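Local coordinates for protein imidazolonepropionase (Unidentified, PDB 2Q09) that catalyses the hydrolytic ring opening of imidazolone-5-propanoate to N-formimidoyl-L-glutamate, the third step of histidine degradation, at residues Thr16-Tyr24 with Pro343-Arg352. Sequence-based numbering, arbitrary orientation.
Sequences TLRSDLADY and PVEAMAGVTR
Pro343, in the first turn of helix 343-349, meets the phenol end of Tyr24: its CB lies 3.4 Å from Tyr24 OH. Val344 comes next, turned so that CG2 points opposite the backbone N, which sets this methyl over the centre of the Tyr24 ring as a CH-pi contact, 3.8 Å from the centroid and 4° off the ring normal. A short apolar side chain suits the spot, since CB already lies 3.8 Å from Tyr24 CZ and the same CG2 also touches the backbone of Asp23. One turn on, selenomethionine Met347 borders the ring at its edge, CB 3.7 Å from Tyr24 CE1, while its CG meets Leu17 CD2. A leucine in place of Tyr24 would probably leave Val344 without its flat ring face and open a gap beside Pro343. Leu17 CD1 packs against Ala348, whose small side chain lets it approach, and CG rests 3.6 Å from Thr351 OG1, which is itself hydrogen-bonded to Met347 O. Arg352 ends the segment. An arginine fits here because its long chain, bent at chi3 (71°), carries a flat head with several donors: one face covers Ser19 CA, NH1 donates to Leu17 O (2.9 Å, 157°) from above the carbonyl plane, and NH2 reaches Asp23 O through a water. The contact thus joins the loop between strands 12-14 and 30-35 to helix 343-349, and its polar grip depends on the loop's backbone path rather than on side chains.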
ATOM      1  N   THR A  16      -5.903  13.699  14.758  1.00 23.23           N
ATOM      2  CA  THR A  16      -4.540  13.217  14.918  1.00 23.30           C
ATOM      3  C   THR A  16      -4.306  11.758  14.617  1.00 23.54           C
ATOM      4  O   THR A  16      -3.192  11.383  14.244  1.00 24.07           O
ATOM      5  CB  THR A  16      -4.017  13.487  16.350  1.00 23.08           C
ATOM      6  OG1 THR A  16      -4.759  12.697  17.286  1.00 23.79           O
ATOM      7  CG2 THR A  16      -4.185  14.971  16.701  1.00 21.42           C
ATOM      8  N   LEU A  17      -5.341  10.938  14.774  1.00 22.68           N
ATOM      9  CA  LEU A  17      -5.189   9.504  14.555  1.00 22.52           C
ATOM     10  C   LEU A  17      -4.061   8.984  15.457  1.00 24.49           C
ATOM     11  O   LEU A  17      -3.364   8.020  15.116  1.00 24.40           O
ATOM     12  CB  LEU A  17      -4.876   9.196  13.076  1.00 22.34           C
ATOM     13  CG  LEU A  17      -6.029   8.895  12.101  1.00 21.43           C
ATOM     14  CD1 LEU A  17      -6.750   7.622  12.552  1.00 22.89           C
ATOM     15  CD2 LEU A  17      -7.020  10.078  12.059  1.00 20.09           C
ATOM     16  N   ARG A  18      -3.890   9.624  16.612  1.00 25.87           N
ATOM     17  CA  ARG A  18      -2.860   9.206  17.563  1.00 28.13           C
ATOM     18  C   ARG A  18      -3.178   7.811  18.103  1.00 28.16           C
ATOM     19  O   ARG A  18      -4.325   7.503  18.420  1.00 27.66           O
ATOM     20  CB  ARG A  18      -2.761  10.188  18.735  1.00 29.75           C
ATOM     21  CG  ARG A  18      -2.132  11.527  18.403  1.00 34.31           C
ATOM     22  CD  ARG A  18      -1.976  12.371  19.666  1.00 37.23           C
ATOM     23  NE  ARG A  18      -1.087  11.726  20.627  1.00 41.66           N
ATOM     24  CZ  ARG A  18      -0.916  12.127  21.879  1.00 46.11           C
ATOM     25  NH1 ARG A  18      -1.576  13.173  22.342  1.00 46.12           N
ATOM     26  NH2 ARG A  18      -0.081  11.475  22.671  1.00 48.66           N
ATOM     27  N   SER A  19      -2.154   6.974  18.215  1.00 26.84           N
ATOM     28  CA  SER A  19      -2.324   5.609  18.709  1.00 28.90           C
ATOM     29  C   SER A  19      -2.855   5.530  20.141  1.00 29.67           C
ATOM     30  O   SER A  19      -3.456   4.535  20.531  1.00 29.44           O
ATOM     31  CB  SER A  19      -0.994   4.858  18.634  1.00 28.62           C
ATOM     32  OG  SER A  19      -0.002   5.524  19.396  1.00 27.55           O
ATOM     33  N   ASP A  20      -2.644   6.582  20.921  1.00 31.25           N
ATOM     34  CA  ASP A  20      -3.089   6.580  22.307  1.00 32.20           C
ATOM     35  C   ASP A  20      -4.398   7.327  22.515  1.00 31.72           C
ATOM     36  O   ASP A  20      -4.847   7.484  23.653  1.00 32.12           O
ATOM     37  CB  ASP A  20      -2.001   7.181  23.195  1.00 34.67           C
ATOM     38  CG  ASP A  20      -1.843   8.672  22.990  1.00 37.00           C
ATOM     39  OD1 ASP A  20      -2.039   9.152  21.853  1.00 37.58           O
ATOM     40  OD2 ASP A  20      -1.514   9.367  23.968  1.00 38.80           O
ATOM     41  N   LEU A  21      -5.006   7.789  21.425  1.00 30.47           N
ATOM     42  CA  LEU A  21      -6.273   8.504  21.513  1.00 28.00           C
ATOM     43  C   LEU A  21      -7.396   7.711  20.858  1.00 28.78           C
ATOM     44  O   LEU A  21      -7.194   7.075  19.822  1.00 28.45           O
ATOM     45  CB  LEU A  21      -6.164   9.886  20.862  1.00 27.34           C
ATOM     46  CG  LEU A  21      -5.243  10.886  21.571  1.00 26.74           C
ATOM     47  CD1 LEU A  21      -5.339  12.242  20.897  1.00 25.98           C
ATOM     48  CD2 LEU A  21      -5.649  11.000  23.038  1.00 28.77           C
ATOM     49  N   ALA A  22      -8.579   7.766  21.458  1.00 26.91           N
ATOM     50  CA  ALA A  22      -9.735   7.039  20.949  1.00 27.47           C
ATOM     51  C   ALA A  22     -10.212   7.517  19.580  1.00 26.58           C
ATOM     52  O   ALA A  22     -10.020   8.674  19.203  1.00 24.99           O
ATOM     53  CB  ALA A  22     -10.881   7.120  21.944  1.00 26.30           C
ATOM     54  N   ASP A  23     -10.834   6.598  18.849  1.00 25.82           N
ATOM     55  CA  ASP A  23     -11.374   6.877  17.527  1.00 26.29           C
ATOM     56  C   ASP A  23     -10.385   7.580  16.594  1.00 22.97           C
ATOM     57  O   ASP A  23      -9.327   7.032  16.272  1.00 25.48           O
ATOM     58  CB  ASP A  23     -12.660   7.698  17.658  1.00 28.59           C
ATOM     59  CG  ASP A  23     -13.673   7.043  18.582  1.00 34.83           C
ATOM     60  OD1 ASP A  23     -13.871   5.817  18.481  1.00 36.99           O
ATOM     61  OD2 ASP A  23     -14.278   7.755  19.410  1.00 38.67           O
ATOM     62  N   TYR A  24     -10.738   8.788  16.165  1.00 20.93           N
ATOM     63  CA  TYR A  24      -9.917   9.573  15.241  1.00 20.00           C
ATOM     64  C   TYR A  24      -8.887  10.456  15.931  1.00 22.34           C
ATOM     65  O   TYR A  24      -8.079  11.108  15.265  1.00 19.65           O
ATOM     66  CB  TYR A  24     -10.815  10.474  14.391  1.00 21.01           C
ATOM     67  CG  TYR A  24     -11.739   9.728  13.463  1.00 20.38           C
ATOM     68  CD1 TYR A  24     -11.267   9.184  12.266  1.00 22.18           C
ATOM     69  CD2 TYR A  24     -13.094   9.567  13.773  1.00 20.84           C
ATOM     70  CE1 TYR A  24     -12.119   8.500  11.401  1.00 22.76           C
ATOM     71  CE2 TYR A  24     -13.953   8.882  12.918  1.00 21.38           C
ATOM     72  CZ  TYR A  24     -13.457   8.354  11.733  1.00 22.86           C
ATOM     73  OH  TYR A  24     -14.292   7.683  10.875  1.00 24.80           O
ATOM     74  N   PRO A 343     -15.817   3.218   9.750  1.00 20.34           N
ATOM     75  CA  PRO A 343     -15.029   4.236   9.049  1.00 20.84           C
ATOM     76  C   PRO A 343     -13.746   4.584   9.814  1.00 21.98           C
ATOM     77  O   PRO A 343     -12.741   4.957   9.213  1.00 20.10           O
ATOM     78  CB  PRO A 343     -15.986   5.422   8.956  1.00 19.85           C
ATOM     79  CG  PRO A 343     -17.343   4.728   8.831  1.00 20.35           C
ATOM     80  CD  PRO A 343     -17.229   3.627   9.875  1.00 20.70           C
ATOM     81  N   VAL A 344     -13.779   4.458  11.141  1.00 22.24           N
ATOM     82  CA  VAL A 344     -12.600   4.782  11.930  1.00 22.21           C
ATOM     83  C   VAL A 344     -11.518   3.705  11.767  1.00 22.03           C
ATOM     84  O   VAL A 344     -10.328   4.022  11.741  1.00 19.52           O
ATOM     85  CB  VAL A 344     -12.963   5.004  13.436  1.00 24.54           C
ATOM     86  CG1 VAL A 344     -13.325   3.689  14.113  1.00 24.50           C
ATOM     87  CG2 VAL A 344     -11.812   5.688  14.138  1.00 25.48           C
ATOM     88  N   GLU A 345     -11.923   2.442  11.630  1.00 21.21           N
ATOM     89  CA  GLU A 345     -10.942   1.375  11.424  1.00 21.54           C
ATOM     90  C   GLU A 345     -10.315   1.561  10.035  1.00 21.09           C
ATOM     91  O   GLU A 345      -9.118   1.331   9.834  1.00 21.24           O
ATOM     92  CB  GLU A 345     -11.603  -0.008  11.507  1.00 22.42           C
ATOM     93  CG  GLU A 345     -12.093  -0.395  12.902  1.00 24.72           C
ATOM     94  CD  GLU A 345     -12.831  -1.729  12.911  1.00 24.50           C
ATOM     95  OE1 GLU A 345     -13.721  -1.936  12.058  1.00 22.50           O
ATOM     96  OE2 GLU A 345     -12.520  -2.567  13.779  1.00 28.71           O
ATOM     97  N   ALA A 346     -11.129   1.985   9.075  1.00 20.61           N
ATOM     98  CA  ALA A 346     -10.640   2.202   7.717  1.00 21.50           C
ATOM     99  C   ALA A 346      -9.628   3.346   7.691  1.00 20.84           C
ATOM    100  O   ALA A 346      -8.597   3.248   7.039  1.00 20.47           O
ATOM    101  CB  ALA A 346     -11.813   2.505   6.774  1.00 20.94           C
HETATM  102  N   MSE A 347      -9.925   4.427   8.411  1.00 19.01           N
HETATM  103  CA  MSE A 347      -9.027   5.576   8.459  1.00 20.49           C
HETATM  104  C   MSE A 347      -7.693   5.191   9.112  1.00 18.73           C
HETATM  105  O   MSE A 347      -6.616   5.517   8.604  1.00 18.66           O
HETATM  106  CB  MSE A 347      -9.688   6.741   9.211  1.00 20.83           C
HETATM  107  CG  MSE A 347      -8.870   8.024   9.199  1.00 23.36           C
HETATM  108 SE   MSE A 347      -8.502   8.641   7.397  1.00 29.17          SE
HETATM  109  CE  MSE A 347      -7.702  10.373   7.871  1.00 29.67           C
ATOM    110  N   ALA A 348      -7.759   4.477  10.230  1.00 19.93           N
ATOM    111  CA  ALA A 348      -6.530   4.038  10.880  1.00 20.28           C
ATOM    112  C   ALA A 348      -5.835   3.082   9.916  1.00 20.45           C
ATOM    113  O   ALA A 348      -4.606   2.994   9.888  1.00 19.48           O
ATOM    114  CB  ALA A 348      -6.845   3.325  12.185  1.00 20.34           C
ATOM    115  N   GLY A 349      -6.644   2.381   9.117  1.00 19.80           N
ATOM    116  CA  GLY A 349      -6.113   1.434   8.155  1.00 19.50           C
ATOM    117  C   GLY A 349      -5.275   2.070   7.055  1.00 20.49           C
ATOM    118  O   GLY A 349      -4.418   1.405   6.476  1.00 22.18           O
ATOM    119  N   VAL A 350      -5.516   3.345   6.751  1.00 19.52           N
ATOM    120  CA  VAL A 350      -4.746   4.023   5.708  1.00 20.71           C
ATOM    121  C   VAL A 350      -3.801   5.079   6.279  1.00 20.93           C
ATOM    122  O   VAL A 350      -3.235   5.888   5.538  1.00 19.85           O
ATOM    123  CB  VAL A 350      -5.667   4.682   4.650  1.00 20.35           C
ATOM    124  CG1 VAL A 350      -6.553   3.607   4.010  1.00 20.36           C
ATOM    125  CG2 VAL A 350      -6.516   5.780   5.287  1.00 20.39           C
ATOM    126  N   THR A 351      -3.651   5.087   7.600  1.00 20.00           N
ATOM    127  CA  THR A 351      -2.733   6.020   8.237  1.00 21.43           C
ATOM    128  C   THR A 351      -1.797   5.252   9.158  1.00 22.38           C
ATOM    129  O   THR A 351      -0.788   4.703   8.712  1.00 23.07           O
ATOM    130  CB  THR A 351      -3.475   7.117   9.054  1.00 22.56           C
ATOM    131  OG1 THR A 351      -4.397   6.515   9.976  1.00 20.69           O
ATOM    132  CG2 THR A 351      -4.236   8.055   8.105  1.00 22.18           C
ATOM    133  N   ARG A 352      -2.161   5.204  10.436  1.00 22.30           N
ATOM    134  CA  ARG A 352      -1.396   4.519  11.473  1.00 23.92           C
ATOM    135  C   ARG A 352      -0.943   3.103  11.105  1.00 23.72           C
ATOM    136  O   ARG A 352       0.251   2.785  11.142  1.00 23.89           O
ATOM    137  CB  ARG A 352      -2.253   4.469  12.745  1.00 26.47           C
ATOM    138  CG  ARG A 352      -1.480   4.376  14.027  1.00 30.29           C
ATOM    139  CD  ARG A 352      -2.301   4.889  15.202  1.00 26.99           C
ATOM    140  NE  ARG A 352      -3.400   3.999  15.570  1.00 27.08           N
ATOM    141  CZ  ARG A 352      -4.667   4.388  15.664  1.00 23.14           C
ATOM    142  NH1 ARG A 352      -4.999   5.645  15.413  1.00 20.44           N
ATOM    143  NH2 ARG A 352      -5.605   3.519  16.023  1.00 24.26           N
TER
HETATM  144  O   HOH W   1      -6.638   7.727  16.603  1.00 22.10           O
HETATM  145  O   HOH W   2      -8.498   4.421  16.095  1.00 33.43           O